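PDB 2BOY: 3-chlorocatechol 1,2-dioxygenase from Rhodococcus opacus, which probably catalyses the iron(III)-dependent intradiol ring cleavage of 3-chlorocatechol and related catechols. Local coordinates for residues 37-41 / 174-178; 48-52 / 75-79; 70-75 / 204-209; 164-169 / 186-192. One frame throughout, in Å; residues are numbered along the deposited sequence. Where two conformers were deposited one is given.

Contact 1: residues 37-41 / 174-178; sequences WLISV and PTGAL. With LPP (2-(hexadecanoyloxy)-1-[(phosphonooxy)methyl]ethyl hexadecanoate), chain K.
The lipid-binding helical part of this intradiol dioxygenase meets its catalytic part where Trp37 of helix 28-43 reaches Pro174 and Leu178 of helix 174-181. The two short segments run roughly antiparallel, at 144°, with axes 10.0 Å apart, and one large side chain spans the gap. Trp37 holds CG anti to its backbone nitrogen (chi1 -178°), which sends the indole edge first toward the second helix. There Trp37 NE1 donates to Pro174 O at 2.9 Å. The oxygen lies in the indole plane, yet the donor stands above the carbonyl plane and not on a lone pair. Leu178 N approaches the same oxygen from the opposite face, so two donors grip Pro174 O. Further along the ring, Trp37 CZ2 rests 3.8 Å from Leu178 CB, the two side chains crossing nearly at right angles; Leu178 also packs on Val10 of the second subunit. Val41 CG2 lies over the rim of one face of the indole, phospholipid acyl carbon C15 over the rim of the opposite one. Replacing Trp37 by an alanine would probably cost Pro174 O its side-chain donor and open a gap between Val41 and the lipid. Beside the indole, Pro174 CB touches Val41 CG2 at 3.7 Å, while Ser40 OG, hydrogen-bonded to Trp37 O at 2.6 Å on a lone pair, brushes Pro174 CG at 3.4 Å.

Contact 2: residues 48-52 / 75-79; sequences PLFLD and QGPYF. With BHO (benzhydroxamic acid), chain J.
Pro77, Asp52 and Leu49 carry most of this interface, in which a proline ring from the loop 75-79 presses against one side of helix 47-54. Pro77 turns its CB toward the helix and meets Asp52 OD2 at 3.5 Å. It reaches the ligand with another atom, Pro77 CD lying 3.6 Å from C1 of benzhydroxamic acid. The Asp52 carboxylate comes up against the Gly76-Pro77 peptide, OD2 standing 3.2 Å from Pro77 N, but that nitrogen has no hydrogen to offer. The polar grip on this group comes instead at OD1, which is hydrogen-bonded to Tyr31 OH of the second subunit. Glu56, whose carboxylate lies close to OD1, holds the backbone N-H groups of Gln75 and Gly76; the nearness of two acids is likely to favour protonation of one. Leu49 has CG anti to the backbone N (chi1 173°), and this carries its CD1 tip to 3.5 Å from ligand C5 and 3.8 Å from Tyr78 OH, itself hydrogen-bonded to Tyr167 OH. Gly76 completes the wall with a positive phi of 74°, and a CB at this position would collide with ligand C2. Tyr78, its ring partly covered on one face by Pro77 CG, brings CD2 to 3.1 Å from ligand O2. Helix and loop together thus form one wall of the benzhydroxamic acid pocket beside the ferric iron, consistent with the catechol-binding cleft of an intradiol dioxygenase.

Contact 3: residues 70-75 / 204-209; sequences SQSSIQ and LTTQLY
Gln207 leans across from its strand to Ser73 and Ile74 and offers a worked case of one amide serving both backbone and active site. Its CB starts 4.2 Å from Ser73 CB. With CG placed anti to the carbonyl carbon (chi1 -70°) and the chain extended beyond it, the side chain travels along the loop: CG passes 3.8 Å from Ile74 O, and CD stays close to the same oxygen. At the tip, NE2 donates to Ile74 O at 3.1 Å in an almost straight bond of 177°. The oxygen lies in the plane of the amide, although the donor stands well above the carbonyl plane. NE2 also touches Ile74 CG1 at 3.3 Å. The other tip atom, OE1, accepts from Arg188 NH1, so both ends of the amide are held and its rotation is fixed. A water donates to both Ile74 O and Thr206 O, giving the loop carbonyl a further partner.

The backbone adds its own link, Ser73 N to Thr205 O at 2.9 Å, and Thr206 OG1 donates to Gln71 O at 2.9 Å. Toward the start of the strand, Leu204 CD2 lies 3.4 Å from Ser70 OG, whose polar partner is Thr250 N.

The loop 70-75 crosses the strand steeply, 81° between their directions. Ser72 and Ile74 lean on helix 56-64, while strand 204-210 lies between strands 187-197 and 229-236, with the side chain of Gln207 touching His191 and His193 of the former.

Contact 4: residues 164-169 / 186-192; sequences PAPYEI and AWRPAHL. With FE (Fe (III) ion), chain I; BHO (benzhydroxamic acid), chain J.
Tyr167 and Arg188 form an antiparallel hydrogen-bonded pair at the tight centre of this contact. Arg188 N gives to Tyr167 O at 2.8 Å, Tyr167 N returns a bond to Arg188 O, and Ile169 N reaches Ala186 O at 2.9 Å. Farther along, Pro166 CB lies 3.3 Å from Arg188 O, and Pro164 CG packs 3.9 Å from Leu192 CD2. At the other end of the segment Ile169 CD1 touches the ring of benzhydroxamic acid.

The Glu168-Trp187 pair, non-hydrogen-bonded, carries the outer face. Glu168 CG sits over the indole in a CH-pi contact, 3.4 Å from the centroid of the Trp187 five-membered ring, and the carboxylate stacks on it, planes 14° apart. A water joins Glu168 OE2 to Ala186 N on this more exposed side. A serine in place of Trp187 would probably strip Glu168 CG of its aromatic cover and free its chain to turn, besides losing the stack on Trp215.

At the iron, His191 NE2 binds the metal at 2.0 Å, while ND1 donates to Pro189 O at 2.8 Å, nearly straight at 172° and in the ring plane. Metal and carbonyl together fix its rotation. Arg188 NH1, over the rim of a face of that ring, lies doubtfully close to ligand O1 at a strongly bent angle; a guanidinium salt-bridged to Asp219 beside the iron-bound ligand is consistent with polarising its oxygen.

Overall arrangement
The four contacts run from the lipid-binding helices to the iron centre. Contact 1, about 20 Å from contact 4 between centres, ties helix 28-43 to helix 174-181; contact 2 follows on helix 47-54, nested along the chain inside the loop that contact 1 closes. Contact 3 shares Gln75 with contact 2, and contact 4 is nested inside its loop. Strands 187-197 and 204-210 are antiparallel neighbours in one sheet and join contacts 3 and 4, whose centres lie about 15 Å apart. Thr175 and Ile169 connect contacts 1 and 4. Contacts 2, 3 and 4 all border the bound benzhydroxamic acid, so the pocket is assembled from helix, loop and sheet together.

Contact 1: residues 37-41 / 174-178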
# COMPACT_ATOMS: atom_id res chain seq x y z
N TRP A 37 -9.50 -2.52 -1.67
CA TRP A 37 -9.23 -1.78 -0.43
C TRP A 37 -8.12 -0.78 -0.65
O TRP A 37 -8.25 0.40 -0.31
CB TRP A 37 -8.89 -2.74 0.73
CG TRP A 37 -8.66 -1.98 2.02
CD1 TRP A 37 -9.61 -1.53 2.92
CD2 TRP A 37 -7.41 -1.55 2.52
NE1 TRP A 37 -9.00 -0.84 3.94
CE2 TRP A 37 -7.65 -0.82 3.71
CE3 TRP A 37 -6.08 -1.67 2.06
CZ2 TRP A 37 -6.62 -0.26 4.48
CZ3 TRP A 37 -5.06 -1.11 2.82
CH2 TRP A 37 -5.34 -0.39 4.02
N LEU A 38 -7.02 -1.22 -1.26
CA LEU A 38 -5.92 -0.28 -1.52
C LEU A 38 -6.34 0.91 -2.36
O LEU A 38 -6.00 2.06 -2.06
CB LEU A 38 -4.76 -1.05 -2.17
CG LEU A 38 -4.07 -1.98 -1.16
CD1 LEU A 38 -3.30 -3.04 -1.94
CD2 LEU A 38 -3.11 -1.17 -0.28
N ILE A 39 -7.15 0.66 -3.39
CA ILE A 39 -7.68 1.72 -4.25
C ILE A 39 -8.47 2.73 -3.40
O ILE A 39 -8.30 3.94 -3.56
CB ILE A 39 -8.50 1.13 -5.39
CG1 ILE A 39 -7.58 0.51 -6.46
CG2 ILE A 39 -9.40 2.18 -6.06
CD1 ILE A 39 -8.32 -0.52 -7.39
N SER A 40 -9.31 2.22 -2.49
CA SER A 40 -10.16 3.07 -1.63
C SER A 40 -9.35 3.99 -0.68
O SER A 40 -9.71 5.15 -0.43
CB SER A 40 -11.15 2.20 -0.86
OG SER A 40 -10.53 1.54 0.23
N VAL A 41 -8.20 3.50 -0.22
CA VAL A 41 -7.31 4.30 0.59
C VAL A 41 -6.93 5.59 -0.14
O VAL A 41 -7.03 6.71 0.44
CB VAL A 41 -6.03 3.51 1.04
CG1 VAL A 41 -5.13 4.44 1.86
CG2 VAL A 41 -6.42 2.27 1.82
N PRO A 174 -11.29 3.71 4.94
CA PRO A 174 -10.59 2.44 4.72
C PRO A 174 -9.69 2.03 5.91
O PRO A 174 -9.64 0.86 6.21
CB PRO A 174 -9.75 2.72 3.46
CG PRO A 174 -10.44 3.87 2.77
CD PRO A 174 -11.00 4.71 3.90
N THR A 175 -9.03 2.95 6.61
CA THR A 175 -8.10 2.53 7.67
C THR A 175 -8.92 1.89 8.79
O THR A 175 -8.64 0.80 9.28
CB THR A 175 -7.32 3.73 8.23
OG1 THR A 175 -6.63 4.41 7.16
CG2 THR A 175 -6.20 3.25 9.20
N GLY A 176 -9.96 2.62 9.18
CA GLY A 176 -10.89 2.15 10.19
C GLY A 176 -11.58 0.89 9.74
O GLY A 176 -11.86 0.02 10.58
N ALA A 177 -11.86 0.77 8.44
CA ALA A 177 -12.49 -0.48 7.93
C ALA A 177 -11.57 -1.67 8.06
O ALA A 177 -12.01 -2.77 8.38
CB ALA A 177 -12.95 -0.34 6.47
N LEU A 178 -10.28 -1.49 7.76
CA LEU A 178 -9.33 -2.59 7.96
C LEU A 178 -9.22 -3.01 9.45
O LEU A 178 -9.19 -4.20 9.77
CB LEU A 178 -7.94 -2.18 7.45
CG LEU A 178 -6.78 -3.07 7.90
CD1 LEU A 178 -6.89 -4.47 7.27
CD2 LEU A 178 -5.49 -2.40 7.48
C6 LPP K . -13.74 -8.74 3.24
C7 LPP K . -12.46 -7.94 3.52
C8 LPP K . -11.30 -8.64 2.82
O9 LPP K . -12.61 -6.57 3.04
O27 LPP K . -10.32 -9.15 3.74
C11 LPP K . -11.86 -5.51 3.78
O10 LPP K . -12.42 -4.44 3.98
C12 LPP K . -10.43 -5.72 4.28
C13 LPP K . -9.41 -5.36 3.20
C14 LPP K . -8.05 -6.00 3.45
C15 LPP K . -6.92 -5.16 2.87
C16 LPP K . -5.56 -5.61 3.38
C17 LPP K . -4.42 -5.05 2.55
C18 LPP K . -3.25 -4.67 3.43
C19 LPP K . -1.93 -5.16 2.84
C20 LPP K . -0.83 -5.30 3.91
C21 LPP K . -0.21 -3.97 4.29
C29 LPP K . -9.66 -10.32 3.19
O28 LPP K . -10.19 -10.92 2.26
C30 LPP K . -8.34 -10.83 3.77
C31 LPP K . -7.21 -9.86 3.45
C32 LPP K . -5.91 -10.57 3.09
C33 LPP K . -4.85 -9.56 2.68
C34 LPP K . -3.87 -10.15 1.66
C35 LPP K . -3.05 -9.05 1.01
C36 LPP K . -2.41 -9.51 -0.29
C37 LPP K . -2.10 -8.31 -1.19
C38 LPP K . -0.74 -7.73 -0.86
C39 LPP K . -0.71 -6.21 -1.00
C40 LPP K . 0.67 -5.68 -0.62
C41 LPP K . 0.60 -4.24 -0.14
C42 LPP K . 1.72 -3.40 -0.75
C43 LPP K . 1.32 -1.92 -0.73

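Contact 2: residues 48-52 / 75-79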
# COMPACT_ATOMS: atom_id res chain seq x y z
N PRO A 48 -1.80 9.09 4.39
CA PRO A 48 -1.12 9.54 5.61
C PRO A 48 -1.71 8.90 6.89
O PRO A 48 -0.92 8.47 7.73
CB PRO A 48 -1.29 11.06 5.58
CG PRO A 48 -1.54 11.42 4.10
CD PRO A 48 -2.28 10.22 3.55
N LEU A 49 -3.05 8.79 7.00
CA LEU A 49 -3.64 8.16 8.16
C LEU A 49 -3.21 6.70 8.27
O LEU A 49 -2.73 6.26 9.31
CB LEU A 49 -5.17 8.28 8.11
CG LEU A 49 -5.97 7.51 9.18
CD1 LEU A 49 -5.66 7.96 10.61
CD2 LEU A 49 -7.47 7.73 8.86
N PHE A 50 -3.39 5.93 7.19
CA PHE A 50 -3.06 4.51 7.22
C PHE A 50 -1.60 4.30 7.60
O PHE A 50 -1.28 3.49 8.49
CB PHE A 50 -3.32 3.89 5.84
CG PHE A 50 -2.86 2.47 5.73
CD1 PHE A 50 -1.84 2.12 4.85
CD2 PHE A 50 -3.40 1.49 6.54
CE1 PHE A 50 -1.42 0.80 4.74
CE2 PHE A 50 -2.95 0.16 6.46
CZ PHE A 50 -1.96 -0.16 5.55
N LEU A 51 -0.72 5.01 6.90
CA LEU A 51 0.71 4.82 7.14
C LEU A 51 1.08 5.26 8.55
O LEU A 51 1.86 4.57 9.23
CB LEU A 51 1.53 5.60 6.11
CG LEU A 51 1.27 5.09 4.67
CD1 LEU A 51 1.94 6.04 3.66
CD2 LEU A 51 1.72 3.65 4.50
N ASP A 52 0.53 6.41 8.97
CA ASP A 52 0.83 6.94 10.30
C ASP A 52 0.31 6.05 11.42
O ASP A 52 0.97 5.95 12.47
CB ASP A 52 0.30 8.36 10.49
CG ASP A 52 1.15 9.40 9.79
OD1 ASP A 52 2.19 9.04 9.16
OD2 ASP A 52 0.83 10.59 9.78
N GLN A 75 4.44 12.18 14.81
CA GLN A 75 3.62 13.38 14.60
C GLN A 75 2.13 13.02 14.38
O GLN A 75 1.22 13.74 14.82
CB GLN A 75 4.11 14.11 13.35
CG GLN A 75 3.36 15.45 13.13
CD GLN A 75 3.90 16.26 11.99
OE1 GLN A 75 3.15 16.61 11.06
NE2 GLN A 75 5.19 16.56 12.02
N GLY A 76 1.89 11.93 13.66
CA GLY A 76 0.53 11.61 13.21
C GLY A 76 0.10 12.56 12.08
O GLY A 76 0.86 13.45 11.64
N PRO A 77 -1.11 12.35 11.55
CA PRO A 77 -1.54 13.03 10.32
C PRO A 77 -2.39 14.28 10.50
O PRO A 77 -2.86 14.83 9.48
CB PRO A 77 -2.39 11.94 9.62
CG PRO A 77 -3.10 11.30 10.79
CD PRO A 77 -2.06 11.30 11.95
N TYR A 78 -2.59 14.72 11.73
CA TYR A 78 -3.53 15.79 12.00
C TYR A 78 -2.95 17.12 12.42
O TYR A 78 -3.70 17.99 12.90
CB TYR A 78 -4.57 15.34 13.06
CG TYR A 78 -5.42 14.17 12.60
CD1 TYR A 78 -5.61 13.88 11.24
CD2 TYR A 78 -6.05 13.37 13.54
CE1 TYR A 78 -6.43 12.78 10.85
CE2 TYR A 78 -6.85 12.29 13.16
CZ TYR A 78 -7.04 12.01 11.84
OH TYR A 78 -7.86 10.92 11.54
N PHE A 79 -1.64 17.32 12.24
CA PHE A 79 -1.09 18.65 12.50
C PHE A 79 -1.61 19.61 11.44
O PHE A 79 -1.72 19.21 10.27
CB PHE A 79 0.45 18.65 12.37
CG PHE A 79 1.07 20.01 12.48
CD1 PHE A 79 0.98 20.74 13.68
CD2 PHE A 79 1.77 20.57 11.40
CE1 PHE A 79 1.56 22.00 13.77
CE2 PHE A 79 2.38 21.86 11.49
CZ PHE A 79 2.26 22.57 12.66
C1 BHO J . -2.84 10.04 15.25
C2 BHO J . -1.70 9.15 14.97
C3 BHO J . -1.86 8.13 14.03
C4 BHO J . -3.11 7.97 13.40
C5 BHO J . -4.17 8.81 13.68
C6 BHO J . -4.06 9.84 14.61
C BHO J . -2.66 11.14 16.26
O1 BHO J . -1.86 10.95 17.11
N BHO J . -3.34 12.26 16.32
O2 BHO J . -3.55 13.01 15.35

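Contact 3: residues 70-75 / 204-209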
# COMPACT_ATOMS: atom_id res chain seq x y z
N SER A 70 14.87 15.36 24.97
CA SER A 70 13.96 14.46 25.69
C SER A 70 13.14 13.57 24.73
O SER A 70 13.25 13.71 23.49
CB SER A 70 13.09 15.26 26.66
OG SER A 70 12.26 16.20 25.99
N GLN A 71 12.32 12.67 25.29
CA GLN A 71 11.69 11.63 24.51
C GLN A 71 10.76 12.18 23.43
O GLN A 71 10.03 13.13 23.66
CB GLN A 71 10.94 10.66 25.42
CG GLN A 71 10.37 9.41 24.66
CD GLN A 71 11.43 8.56 23.93
OE1 GLN A 71 11.88 8.90 22.84
NE2 GLN A 71 11.81 7.42 24.55
N SER A 72 10.78 11.55 22.25
CA SER A 72 10.05 12.05 21.08
C SER A 72 8.95 11.05 20.76
O SER A 72 8.97 9.94 21.30
CB SER A 72 10.98 12.14 19.86
OG SER A 72 11.65 10.90 19.72
N SER A 73 8.04 11.42 19.84
CA SER A 73 7.03 10.47 19.37
C SER A 73 6.56 10.78 17.96
O SER A 73 7.03 11.76 17.35
CB SER A 73 5.84 10.39 20.34
OG SER A 73 5.05 9.24 20.00
N ILE A 74 5.64 9.97 17.42
CA ILE A 74 5.15 10.24 16.06
C ILE A 74 4.45 11.58 16.00
O ILE A 74 3.91 12.06 17.01
CB ILE A 74 4.21 9.13 15.51
CG1 ILE A 74 2.88 9.11 16.29
CG2 ILE A 74 4.89 7.72 15.57
CD1 ILE A 74 1.85 8.15 15.67
N GLN A 75 4.44 12.18 14.81
CA GLN A 75 3.62 13.38 14.60
C GLN A 75 2.13 13.02 14.38
O GLN A 75 1.22 13.74 14.82
CB GLN A 75 4.11 14.11 13.35
CG GLN A 75 3.36 15.45 13.13
CD GLN A 75 3.90 16.26 11.99
OE1 GLN A 75 3.15 16.61 11.06
NE2 GLN A 75 5.19 16.56 12.02
N LEU A 204 11.85 19.15 18.53
CA LEU A 204 11.38 17.94 19.14
C LEU A 204 9.91 17.82 18.77
O LEU A 204 9.15 18.74 18.98
CB LEU A 204 11.53 18.03 20.67
CG LEU A 204 10.78 16.99 21.53
CD1 LEU A 204 11.21 15.58 21.16
CD2 LEU A 204 10.98 17.28 23.03
N THR A 205 9.53 16.69 18.19
CA THR A 205 8.12 16.30 18.05
C THR A 205 7.77 15.22 19.03
O THR A 205 8.42 14.17 19.06
CB THR A 205 7.88 15.81 16.63
OG1 THR A 205 8.06 16.93 15.74
CG2 THR A 205 6.35 15.38 16.43
N THR A 206 6.69 15.41 19.79
CA THR A 206 6.38 14.42 20.79
C THR A 206 4.89 14.46 21.16
O THR A 206 4.13 15.27 20.62
CB THR A 206 7.34 14.60 22.03
OG1 THR A 206 7.27 13.47 22.90
CG2 THR A 206 6.99 15.84 22.90
N GLN A 207 4.50 13.58 22.06
CA GLN A 207 3.10 13.49 22.52
C GLN A 207 3.16 13.21 24.00
O GLN A 207 4.05 12.50 24.45
CB GLN A 207 2.43 12.27 21.90
CG GLN A 207 2.20 12.42 20.41
CD GLN A 207 1.24 11.41 19.85
OE1 GLN A 207 0.28 11.00 20.52
NE2 GLN A 207 1.47 11.02 18.61
N LEU A 208 2.17 13.69 24.75
CA LEU A 208 2.13 13.33 26.18
C LEU A 208 0.78 12.69 26.46
O LEU A 208 -0.21 13.17 25.96
CB LEU A 208 2.34 14.58 27.05
CG LEU A 208 3.73 15.23 26.83
CD1 LEU A 208 3.85 16.59 27.51
CD2 LEU A 208 4.86 14.29 27.28
N TYR A 209 0.78 11.62 27.23
CA TYR A 209 -0.40 10.79 27.52
C TYR A 209 -0.71 10.90 29.01
O TYR A 209 0.05 11.51 29.74
CB TYR A 209 -0.06 9.35 27.20
CG TYR A 209 0.42 9.14 25.78
CD1 TYR A 209 1.78 9.13 25.48
CD2 TYR A 209 -0.50 8.95 24.74
CE1 TYR A 209 2.21 8.96 24.17
CE2 TYR A 209 -0.07 8.78 23.42
CZ TYR A 209 1.28 8.78 23.16
OH TYR A 209 1.72 8.59 21.87
O HOH W 1 3.07 14.70 17.87
O HOH W 2 7.46 16.56 13.20

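Contact 4: residues 164-169 / 186-192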
# COMPACT_ATOMS: atom_id res chain seq x y z
N PRO A 164 -8.10 15.96 26.83
CA PRO A 164 -8.64 15.40 25.59
C PRO A 164 -9.20 14.01 25.87
O PRO A 164 -8.72 13.33 26.77
CB PRO A 164 -7.40 15.28 24.64
CG PRO A 164 -6.20 15.13 25.61
CD PRO A 164 -6.61 15.99 26.85
N ALA A 165 -10.21 13.61 25.11
CA ALA A 165 -10.67 12.22 25.10
C ALA A 165 -9.75 11.36 24.24
O ALA A 165 -9.15 11.85 23.29
CB ALA A 165 -12.10 12.15 24.53
N PRO A 166 -9.71 10.06 24.52
CA PRO A 166 -9.17 9.10 23.56
C PRO A 166 -9.96 9.19 22.25
O PRO A 166 -11.10 9.64 22.24
CB PRO A 166 -9.46 7.74 24.20
CG PRO A 166 -9.72 8.00 25.63
CD PRO A 166 -10.17 9.42 25.77
N TYR A 167 -9.32 8.73 21.17
CA TYR A 167 -9.70 8.89 19.75
C TYR A 167 -9.88 7.47 19.15
O TYR A 167 -9.01 6.63 19.38
CB TYR A 167 -8.52 9.62 19.03
CG TYR A 167 -8.72 9.89 17.53
CD1 TYR A 167 -8.10 9.10 16.55
CD2 TYR A 167 -9.52 10.95 17.10
CE1 TYR A 167 -8.31 9.35 15.17
CE2 TYR A 167 -9.72 11.21 15.74
CZ TYR A 167 -9.13 10.39 14.78
OH TYR A 167 -9.35 10.66 13.44
N GLU A 168 -10.97 7.19 18.40
CA GLU A 168 -11.02 6.03 17.53
C GLU A 168 -10.71 6.46 16.08
O GLU A 168 -11.26 7.45 15.59
CB GLU A 168 -12.42 5.39 17.59
CG GLU A 168 -12.44 3.99 18.18
CD GLU A 168 -13.75 3.24 17.97
OE1 GLU A 168 -14.81 3.79 18.36
OE2 GLU A 168 -13.71 2.10 17.44
N ILE A 169 -9.84 5.74 15.39
CA ILE A 169 -9.74 5.88 13.93
C ILE A 169 -11.14 5.58 13.36
O ILE A 169 -11.68 4.52 13.64
CB ILE A 169 -8.69 4.88 13.36
CG1 ILE A 169 -7.34 4.98 14.10
CG2 ILE A 169 -8.54 5.02 11.81
CD1 ILE A 169 -6.81 6.39 14.32
N ALA A 186 -9.45 0.19 17.51
CA ALA A 186 -9.05 1.34 16.71
C ALA A 186 -8.70 2.56 17.56
O ALA A 186 -8.75 3.68 17.05
CB ALA A 186 -10.19 1.67 15.74
N TRP A 187 -8.35 2.37 18.83
CA TRP A 187 -8.24 3.51 19.77
C TRP A 187 -6.80 3.98 19.99
O TRP A 187 -5.92 3.16 20.16
CB TRP A 187 -8.73 3.10 21.15
CG TRP A 187 -10.21 2.91 21.19
CD1 TRP A 187 -10.92 1.73 20.98
CD2 TRP A 187 -11.18 3.92 21.44
NE1 TRP A 187 -12.27 1.96 21.12
CE2 TRP A 187 -12.46 3.30 21.41
CE3 TRP A 187 -11.11 5.31 21.71
CZ2 TRP A 187 -13.65 4.01 21.61
CZ3 TRP A 187 -12.29 6.01 21.92
CH2 TRP A 187 -13.54 5.37 21.86
N ARG A 188 -6.64 5.29 20.06
CA ARG A 188 -5.46 5.92 20.67
C ARG A 188 -5.86 6.41 22.09
O ARG A 188 -6.94 6.98 22.25
CB ARG A 188 -5.04 7.15 19.85
CG ARG A 188 -4.70 6.84 18.39
CD ARG A 188 -3.47 7.65 17.90
NE ARG A 188 -2.34 7.32 18.78
CZ ARG A 188 -1.47 8.19 19.26
NH1 ARG A 188 -1.54 9.49 18.95
NH2 ARG A 188 -0.55 7.74 20.11
N PRO A 189 -4.96 6.27 23.07
CA PRO A 189 -5.21 6.84 24.41
C PRO A 189 -5.18 8.37 24.25
O PRO A 189 -4.66 8.86 23.21
CB PRO A 189 -4.01 6.37 25.23
CG PRO A 189 -2.90 6.26 24.21
CD PRO A 189 -3.61 5.66 22.97
N ALA A 190 -5.72 9.10 25.22
CA ALA A 190 -5.78 10.59 25.15
C ALA A 190 -4.39 11.16 25.15
O ALA A 190 -3.55 10.64 25.85
CB ALA A 190 -6.53 11.11 26.37
N HIS A 191 -4.15 12.24 24.39
CA HIS A 191 -2.79 12.80 24.27
C HIS A 191 -2.78 14.27 23.82
O HIS A 191 -3.72 14.75 23.19
CB HIS A 191 -1.96 11.95 23.26
CG HIS A 191 -2.61 11.85 21.92
ND1 HIS A 191 -3.56 10.91 21.61
CD2 HIS A 191 -2.52 12.66 20.83
CE1 HIS A 191 -4.01 11.12 20.38
NE2 HIS A 191 -3.37 12.17 19.88
N LEU A 192 -1.67 14.96 24.14
CA LEU A 192 -1.39 16.30 23.69
C LEU A 192 -0.21 16.15 22.74
O LEU A 192 0.76 15.47 23.12
CB LEU A 192 -0.96 17.17 24.87
CG LEU A 192 -1.94 17.19 26.05
CD1 LEU A 192 -1.39 18.14 27.11
CD2 LEU A 192 -3.29 17.73 25.48
FE FE I . -3.63 12.74 17.94
C1 BHO J . -2.84 10.04 15.25
C2 BHO J . -1.70 9.15 14.97
C3 BHO J . -1.86 8.13 14.03
C4 BHO J . -3.11 7.97 13.40
C5 BHO J . -4.17 8.81 13.68
C6 BHO J . -4.06 9.84 14.61
C BHO J . -2.66 11.14 16.26
O1 BHO J . -1.86 10.95 17.11
N BHO J . -3.34 12.26 16.32
O2 BHO J . -3.55 13.01 15.35
O HOH W 3 -6.57 12.55 22.58
O HOH W 4 -12.26 -0.19 17.73